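Local structure of rifin (Plasmodium falciparum, 7JZK) at residues 59-64 against 115-120; 74-79 against 87-92; 93-98 against 110-115. The protein is a polymorphic parasite antigen whose V2 domain binds the LAIR1 ectodomain carried by antibody MGD21, and probably targets LAIR1 itself. All coordinates share one frame; numbering follows the deposited sequence.

Contact 1. Residues 59-64 against 115-120; sequences SDVTTI and AVTQLV
V116, the first residue of 115-120 to touch the other segment, meets both V61 and I64 with a single methyl, CG1. That methyl stands anti to the backbone N (chi1 164°), which carries it out from helix 108-126 to the opening turn of helix 61-75. V116 and I64 reach toward each other tip to tip, with V116 CG1 3.6 Å from I64 CG2. V61 and V116 instead slide past one another in opposite directions, their CG1 methyls 3.8 Å apart. T117, next along, lies at the margin of the patch. Its OG1 is 3.8 Å from V61 CG1, a van der Waals neighbour; the hydroxyl's hydrogen bond goes to T113 O, one turn back in its own helix. One turn after V116 comes V120, whose two methyls both turn to the other methyl of V61, from one side: V120 CG2 is 3.7 Å and V120 CG1 4.0 Å from V61 CG2. V61 is thus divided between two successive turns of the partner, CG1 to V116 and T117, CG2 to V120. D60, just before V61, is the N-cap and the centre of an inverse gamma turn; its OD1 accepts a weak capping bond from T63 N at 3.4 Å. Helix 13-39 packs on the same residues, L35 against I64 and I31 against V120, making this a junction of three helices in the buried interior. The contact illustrates how branched aliphatic residues can join two helices without directional bonds: no hydrogen bond crosses it, the hydroxyl of T117 bonds within its own helix, and cohesion across the segments comes from the fit of methyl groups and the exclusion of water.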
loop_
_atom_site.group_PDB
_atom_site.type_symbol
_atom_site.label_atom_id
_atom_site.label_comp_id
_atom_site.label_asym_id
_atom_site.label_seq_id
_atom_site.Cartn_x
_atom_site.Cartn_y
_atom_site.Cartn_z
ATOM N N SER B 59 11.785 -15.854 12.506
ATOM C CA SER B 59 10.378 -16.179 12.744
ATOM C C SER B 59 9.623 -15.049 13.449
ATOM O O SER B 59 8.550 -15.285 14.017
ATOM C CB SER B 59 10.262 -17.476 13.546
ATOM O OG SER B 59 11.095 -17.421 14.697
ATOM N N ASP B 60 10.145 -13.823 13.398
ATOM C CA ASP B 60 9.560 -12.679 14.101
ATOM C C ASP B 60 8.442 -12.073 13.250
ATOM O O ASP B 60 8.592 -11.031 12.614
ATOM C CB ASP B 60 10.648 -11.651 14.400
ATOM C CG ASP B 60 10.154 -10.495 15.255
ATOM O OD1 ASP B 60 8.950 -10.467 15.619
ATOM O OD2 ASP B 60 10.973 -9.593 15.529
ATOM N N VAL B 61 7.273 -12.705 13.317
ATOM C CA VAL B 61 6.175 -12.318 12.438
ATOM C C VAL B 61 5.851 -10.832 12.583
ATOM O O VAL B 61 5.581 -10.141 11.593
ATOM C CB VAL B 61 4.943 -13.185 12.728
ATOM C CG1 VAL B 61 3.718 -12.519 12.144
ATOM C CG2 VAL B 61 5.148 -14.615 12.216
ATOM N N THR B 62 5.877 -10.313 13.809
ATOM C CA THR B 62 5.453 -8.934 14.034
ATOM C C THR B 62 6.392 -7.940 13.369
ATOM O O THR B 62 5.949 -6.977 12.731
ATOM C CB THR B 62 5.363 -8.653 15.531
ATOM O OG1 THR B 62 4.337 -9.473 16.097
ATOM C CG2 THR B 62 5.033 -7.180 15.793
ATOM N N THR B 63 7.697 -8.144 13.518
ATOM C CA THR B 63 8.635 -7.173 12.973
ATOM C C THR B 63 8.596 -7.169 11.452
ATOM O O THR B 63 8.552 -6.106 10.818
ATOM C CB THR B 63 10.039 -7.492 13.480
ATOM O OG1 THR B 63 10.046 -7.407 14.911
ATOM C CG2 THR B 63 11.092 -6.546 12.876
ATOM N N ILE B 64 8.580 -8.352 10.850
ATOM C CA ILE B 64 8.557 -8.418 9.401
ATOM C C ILE B 64 7.256 -7.852 8.855
ATOM O O ILE B 64 7.259 -7.114 7.867
ATOM C CB ILE B 64 8.794 -9.858 8.941
ATOM C CG1 ILE B 64 8.480 -9.979 7.467
ATOM C CG2 ILE B 64 7.909 -10.781 9.681
ATOM C CD1 ILE B 64 8.633 -11.364 6.999
ATOM N N ALA B 115 -0.714 -13.162 6.332
ATOM C CA ALA B 115 0.072 -13.756 5.258
ATOM C C ALA B 115 1.441 -14.197 5.767
ATOM O O ALA B 115 1.871 -15.335 5.541
ATOM C CB ALA B 115 0.216 -12.761 4.106
ATOM N N VAL B 116 2.114 -13.322 6.513
ATOM C CA VAL B 116 3.435 -13.639 7.028
ATOM C C VAL B 116 3.358 -14.821 7.967
ATOM O O VAL B 116 4.257 -15.672 7.993
ATOM C CB VAL B 116 4.007 -12.399 7.730
ATOM C CG1 VAL B 116 5.170 -12.775 8.612
ATOM C CG2 VAL B 116 4.406 -11.374 6.711
ATOM N N THR B 117 2.250 -14.936 8.701
ATOM C CA THR B 117 2.079 -16.078 9.583
ATOM C C THR B 117 2.086 -17.360 8.773
ATOM O O THR B 117 2.840 -18.299 9.070
ATOM C CB THR B 117 0.775 -15.948 10.370
ATOM O OG1 THR B 117 0.848 -14.828 11.271
ATOM C CG2 THR B 117 0.505 -17.232 11.151
ATOM N N GLN B 118 1.306 -17.389 7.693
ATOM C CA GLN B 118 1.317 -18.594 6.875
ATOM C C GLN B 118 2.704 -18.865 6.303
ATOM O O GLN B 118 3.166 -20.013 6.292
ATOM C CB GLN B 118 0.308 -18.473 5.744
ATOM C CG GLN B 118 -1.060 -17.988 6.164
ATOM C CD GLN B 118 -2.045 -19.118 6.217
ATOM O OE1 GLN B 118 -1.725 -20.202 6.712
ATOM N NE2 GLN B 118 -3.245 -18.890 5.686
ATOM N N LEU B 119 3.404 -17.819 5.863
ATOM C CA LEU B 119 4.691 -18.047 5.209
ATOM C C LEU B 119 5.739 -18.598 6.175
ATOM O O LEU B 119 6.511 -19.494 5.815
ATOM C CB LEU B 119 5.175 -16.769 4.518
ATOM C CG LEU B 119 4.626 -16.405 3.126
ATOM C CD1 LEU B 119 5.018 -17.462 2.136
ATOM C CD2 LEU B 119 3.129 -16.249 3.067
ATOM N N VAL B 120 5.776 -18.095 7.411
ATOM C CA VAL B 120 6.749 -18.630 8.358
ATOM C C VAL B 120 6.384 -20.051 8.751
ATOM O O VAL B 120 7.265 -20.913 8.911
ATOM C CB VAL B 120 6.878 -17.719 9.594
ATOM C CG1 VAL B 120 7.069 -16.283 9.173
ATOM C CG2 VAL B 120 5.665 -17.839 10.490
#

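Contact 2. Residues 74-79 against 87-92; sequences ASCDAF and AFCDVR
The F88 ring receives S75 at its edge, with S75 OG near the ring plane and 3.5 Å from F88 CE2. The same ring is approached obliquely by C76 SG, 5.1 Å from its centroid and 40° off the ring normal, a sulfur-aromatic contact. The other flat group is the R92 guanidinium, where C76 CB lies over one face, 3.6 Å from R92 NH1. At the centre is the C76–C89 disulfide, which staples the end of helix 61-75 to helix 86-94 and closes the short loop between them. Its SG atoms are 2.0 Å apart, and chi3 of -79° gives the bridge a left-handed twist. S75 OG bonds to Q71 O in the preceding turn, so its approach to F88 is packing alone.

The stapled loop faces the other chain of the assembly, the LAIR1 ectodomain from the MGD21 antibody: the backbone of C76 is hydrogen-bonded to the LAIR1 chain, which also binds the main chain of A78 and F79. R92 serves both proteins. Its side chain, extended from CG to NE, bonds through NH1 to Y43 O of the LAIR1 chain and makes a cation-pi contact with Y45 of that chain, while NE is held by Q108. Within the rifin, R92 NH1 also donates to C76 O at 3.2 Å, with a bent N-H...O angle of 140° and the oxygen tilted out of the guanidinium plane.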
loop_
_atom_site.group_PDB
_atom_site.type_symbol
_atom_site.label_atom_id
_atom_site.label_comp_id
_atom_site.label_asym_id
_atom_site.label_seq_id
_atom_site.Cartn_x
_atom_site.Cartn_y
_atom_site.Cartn_z
ATOM N N ALA B 74 4.500 2.932 1.628
ATOM C CA ALA B 74 5.400 3.919 1.029
ATOM C C ALA B 74 5.617 3.754 -0.477
ATOM O O ALA B 74 5.915 4.745 -1.158
ATOM C CB ALA B 74 6.748 3.891 1.738
ATOM N N SER B 75 5.502 2.543 -1.027
ATOM C CA SER B 75 5.885 2.323 -2.421
ATOM C C SER B 75 4.705 2.083 -3.361
ATOM O O SER B 75 4.924 1.836 -4.557
ATOM C CB SER B 75 6.894 1.164 -2.529
ATOM O OG SER B 75 6.540 0.053 -1.729
ATOM N N CYS B 76 3.471 2.127 -2.863
ATOM C CA CYS B 76 2.282 1.881 -3.666
ATOM C C CYS B 76 1.279 2.999 -3.456
ATOM O O CYS B 76 0.092 2.764 -3.235
ATOM C CB CYS B 76 1.634 0.558 -3.306
ATOM S SG CYS B 76 2.768 -0.799 -3.351
ATOM N N ASP B 77 1.736 4.240 -3.542
ATOM C CA ASP B 77 0.904 5.386 -3.204
ATOM C C ASP B 77 0.475 6.173 -4.439
ATOM O O ASP B 77 0.966 5.967 -5.554
ATOM C CB ASP B 77 1.627 6.331 -2.241
ATOM C CG ASP B 77 2.877 6.953 -2.845
ATOM O OD1 ASP B 77 3.776 6.222 -3.334
ATOM O OD2 ASP B 77 2.922 8.201 -2.899
ATOM N N ALA B 78 -0.453 7.115 -4.207
ATOM C CA ALA B 78 -0.993 7.932 -5.282
ATOM C C ALA B 78 -0.094 9.118 -5.617
ATOM O O ALA B 78 -0.201 9.665 -6.716
ATOM C CB ALA B 78 -2.414 8.410 -4.910
ATOM N N PHE B 79 0.779 9.529 -4.693
ATOM C CA PHE B 79 1.654 10.692 -4.875
ATOM C C PHE B 79 2.922 10.405 -5.676
ATOM O O PHE B 79 3.397 11.284 -6.400
ATOM C CB PHE B 79 2.100 11.228 -3.514
ATOM C CG PHE B 79 0.993 11.750 -2.673
ATOM C CD1 PHE B 79 0.482 10.994 -1.631
ATOM C CD2 PHE B 79 0.423 12.986 -2.949
ATOM C CE1 PHE B 79 -0.567 11.480 -0.847
ATOM C CE2 PHE B 79 -0.616 13.483 -2.170
ATOM C CZ PHE B 79 -1.112 12.725 -1.121
ATOM N N ALA B 87 4.068 -5.706 -8.945
ATOM C CA ALA B 87 3.712 -7.019 -8.372
ATOM C C ALA B 87 3.577 -6.956 -6.855
ATOM O O ALA B 87 2.719 -7.649 -6.315
ATOM C CB ALA B 87 4.736 -8.022 -8.778
ATOM N N PHE B 88 4.440 -6.198 -6.204
ATOM C CA PHE B 88 4.348 -5.993 -4.758
ATOM C C PHE B 88 3.036 -5.318 -4.381
ATOM O O PHE B 88 2.315 -5.790 -3.507
ATOM C CB PHE B 88 5.544 -5.148 -4.288
ATOM C CG PHE B 88 5.561 -4.844 -2.814
ATOM C CD1 PHE B 88 5.244 -5.818 -1.879
ATOM C CD2 PHE B 88 5.945 -3.597 -2.363
ATOM C CE1 PHE B 88 5.301 -5.536 -0.504
ATOM C CE2 PHE B 88 5.990 -3.308 -0.990
ATOM C CZ PHE B 88 5.662 -4.280 -0.067
ATOM N N CYS B 89 2.671 -4.255 -5.090
ATOM C CA CYS B 89 1.418 -3.570 -4.804
ATOM C C CYS B 89 0.222 -4.448 -5.151
ATOM O O CYS B 89 -0.771 -4.453 -4.422
ATOM C CB CYS B 89 1.396 -2.254 -5.590
ATOM S SG CYS B 89 2.915 -1.297 -5.311
ATOM N N ASP B 90 0.365 -5.299 -6.159
ATOM C CA ASP B 90 -0.686 -6.207 -6.613
ATOM C C ASP B 90 -1.123 -7.166 -5.507
ATOM O O ASP B 90 -2.254 -7.664 -5.544
ATOM C CB ASP B 90 -0.172 -6.981 -7.850
ATOM C CG ASP B 90 -1.209 -7.949 -8.448
ATOM O OD1 ASP B 90 -1.141 -9.162 -8.152
ATOM O OD2 ASP B 90 -2.096 -7.498 -9.214
ATOM N N VAL B 91 -0.269 -7.391 -4.501
ATOM C CA VAL B 91 -0.609 -8.246 -3.366
ATOM C C VAL B 91 -1.819 -7.716 -2.612
ATOM O O VAL B 91 -2.579 -8.493 -2.017
ATOM C CB VAL B 91 0.609 -8.396 -2.436
ATOM C CG1 VAL B 91 0.266 -9.242 -1.192
ATOM C CG2 VAL B 91 1.736 -9.028 -3.198
ATOM N N ARG B 92 -2.046 -6.402 -2.651
ATOM C CA ARG B 92 -3.247 -5.848 -2.026
ATOM C C ARG B 92 -4.509 -6.479 -2.596
ATOM O O ARG B 92 -5.527 -6.574 -1.901
ATOM C CB ARG B 92 -3.278 -4.336 -2.210
ATOM C CG ARG B 92 -2.437 -3.608 -1.214
ATOM C CD ARG B 92 -2.391 -2.166 -1.580
ATOM N NE ARG B 92 -1.705 -1.381 -0.571
ATOM C CZ ARG B 92 -1.389 -0.111 -0.751
ATOM N NH1 ARG B 92 -1.701 0.466 -1.898
ATOM N NH2 ARG B 92 -0.767 0.573 0.199
#

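Contact 3. Residues 93-98 against 110-115; sequences KTLRIV and DAITGA
L95 and A111 contribute most of the surface buried here, and I97 adds to it from just beyond. L95 CB sits 3.7 Å from A111 CB, and the leucine then fans its two methyls along the partner helix. L95 CD1 comes within 3.8 Å of A111 O and 4.3 Å of I112 CG1; L95 CD2 goes the other way, to A115 CB at 4.3 Å. With CG set beside the backbone N (chi1 -56°), the fork straddles one turn of helix, from A111 to A115. At A111, whose side chain is a single methyl, L95 CD1 comes close to the helix backbone. I97 reaches the same methyl, its CD1 4.0 Å from A111 CB. A Schellman motif ends helix 86-94 here, with R96 (phi 48°) as its C-prime residue: R96 N bonds to K93 O and I97 N probably to R92 O, and the turn probably helps bring both L95 and I97 to the same face. The contact therefore joins the capped end of helix 86-94 to the early part of helix 108-126. Y38 of helix 13-39 also packs on L95, while I112 leans on I68 and M72 of helix 61-75.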
loop_
_atom_site.group_PDB
_atom_site.type_symbol
_atom_site.label_atom_id
_atom_site.label_comp_id
_atom_site.label_asym_id
_atom_site.label_seq_id
_atom_site.Cartn_x
_atom_site.Cartn_y
_atom_site.Cartn_z
ATOM N N LYS B 93 -4.473 -6.883 -3.868
ATOM C CA LYS B 93 -5.631 -7.541 -4.451
ATOM C C LYS B 93 -5.757 -8.968 -3.953
ATOM O O LYS B 93 -6.865 -9.427 -3.659
ATOM C CB LYS B 93 -5.528 -7.497 -5.977
ATOM C CG LYS B 93 -6.464 -8.427 -6.739
ATOM C CD LYS B 93 -5.827 -9.803 -7.072
ATOM C CE LYS B 93 -4.381 -9.640 -7.584
ATOM N NZ LYS B 93 -3.474 -10.847 -7.558
ATOM N N THR B 94 -4.634 -9.636 -3.737
ATOM C CA THR B 94 -4.674 -10.983 -3.198
ATOM C C THR B 94 -5.237 -10.979 -1.781
ATOM O O THR B 94 -6.094 -11.796 -1.440
ATOM C CB THR B 94 -3.262 -11.568 -3.223
ATOM O OG1 THR B 94 -2.716 -11.430 -4.545
ATOM C CG2 THR B 94 -3.285 -13.037 -2.831
ATOM N N LEU B 95 -4.795 -10.044 -0.948
ATOM C CA LEU B 95 -5.250 -9.993 0.437
ATOM C C LEU B 95 -6.569 -9.255 0.617
ATOM O O LEU B 95 -6.863 -8.867 1.751
ATOM C CB LEU B 95 -4.171 -9.355 1.324
ATOM C CG LEU B 95 -2.801 -10.050 1.255
ATOM C CD1 LEU B 95 -1.774 -9.410 2.176
ATOM C CD2 LEU B 95 -2.982 -11.519 1.577
ATOM N N ARG B 96 -7.317 -9.009 -0.470
ATOM C CA ARG B 96 -8.578 -8.261 -0.452
ATOM C C ARG B 96 -8.424 -6.960 0.330
ATOM O O ARG B 96 -9.257 -6.594 1.165
ATOM C CB ARG B 96 -9.752 -9.105 0.067
ATOM C CG ARG B 96 -10.238 -10.167 -0.930
ATOM C CD ARG B 96 -10.482 -11.507 -0.259
ATOM N NE ARG B 96 -9.222 -12.101 0.181
ATOM C CZ ARG B 96 -9.106 -13.309 0.724
ATOM N NH1 ARG B 96 -7.908 -13.759 1.092
ATOM N NH2 ARG B 96 -10.185 -14.063 0.899
ATOM N N ILE B 97 -7.342 -6.243 0.037
ATOM C CA ILE B 97 -7.090 -4.954 0.671
ATOM C C ILE B 97 -7.601 -3.802 -0.189
ATOM O O ILE B 97 -7.824 -2.696 0.333
ATOM C CB ILE B 97 -5.585 -4.780 0.973
ATOM C CG1 ILE B 97 -5.062 -5.920 1.833
ATOM C CG2 ILE B 97 -5.304 -3.491 1.709
ATOM C CD1 ILE B 97 -3.585 -5.753 2.130
ATOM N N VAL B 98 -7.826 -4.033 -1.480
ATOM C CA VAL B 98 -8.292 -2.957 -2.334
ATOM C C VAL B 98 -9.745 -2.680 -1.996
ATOM O O VAL B 98 -10.486 -3.572 -1.564
ATOM C CB VAL B 98 -8.109 -3.332 -3.818
ATOM C CG1 VAL B 98 -6.643 -3.605 -4.111
ATOM C CG2 VAL B 98 -8.903 -4.577 -4.136
ATOM N N ASP B 110 -3.072 -6.001 9.129
ATOM C CA ASP B 110 -3.639 -7.268 9.581
ATOM C C ASP B 110 -3.565 -8.345 8.505
ATOM O O ASP B 110 -3.175 -9.478 8.781
ATOM C CB ASP B 110 -5.079 -7.015 10.062
ATOM C CG ASP B 110 -5.110 -6.010 11.225
ATOM O OD1 ASP B 110 -4.077 -5.894 11.923
ATOM O OD2 ASP B 110 -6.099 -5.267 11.402
ATOM N N ALA B 111 -3.896 -8.012 7.266
ATOM C CA ALA B 111 -3.812 -8.999 6.190
ATOM C C ALA B 111 -2.358 -9.419 5.961
ATOM O O ALA B 111 -2.057 -10.596 5.765
ATOM C CB ALA B 111 -4.443 -8.428 4.908
ATOM N N ILE B 112 -1.431 -8.471 6.050
ATOM C CA ILE B 112 -0.031 -8.802 5.892
ATOM C C ILE B 112 0.404 -9.731 7.013
ATOM O O ILE B 112 1.153 -10.672 6.786
ATOM C CB ILE B 112 0.817 -7.523 5.857
ATOM C CG1 ILE B 112 0.430 -6.707 4.641
ATOM C CG2 ILE B 112 2.341 -7.866 5.864
ATOM C CD1 ILE B 112 0.971 -5.312 4.662
ATOM N N THR B 113 -0.053 -9.464 8.238
ATOM C CA THR B 113 0.281 -10.286 9.395
ATOM C C THR B 113 -0.197 -11.710 9.180
ATOM O O THR B 113 0.563 -12.660 9.358
ATOM C CB THR B 113 -0.345 -9.664 10.658
ATOM O OG1 THR B 113 0.250 -8.377 10.905
ATOM C CG2 THR B 113 -0.184 -10.553 11.891
ATOM N N GLY B 114 -1.430 -11.881 8.725
ATOM C CA GLY B 114 -1.898 -13.229 8.457
ATOM C C GLY B 114 -1.084 -13.913 7.373
ATOM O O GLY B 114 -0.744 -15.099 7.489
ATOM N N ALA B 115 -0.714 -13.162 6.332
ATOM C CA ALA B 115 0.072 -13.756 5.258
ATOM C C ALA B 115 1.441 -14.197 5.767
ATOM O O ALA B 115 1.871 -15.335 5.541
ATOM C CB ALA B 115 0.216 -12.761 4.106
#

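Overall arrangement
After helix 13-39, a small two-stranded hairpin and helix 49-55, the chain enters contact 1 at 59-64 and completes it only at 115-120, closing the widest of the three loops. Contacts 2 and 3 both lie within that loop, one after the other, and none of the three cross. Contact 2 closes a tight loop between helices 61-75 and 86-94; contact 3 then opens at once and ties helix 86-94 to helix 108-126. Contacts 2 and 3 adjoin at the end of helix 86-94, and A115 belongs to contacts 3 and 1. Together they link three successive helices in pairs, running from near the centre of the chain to the end that meets LAIR1.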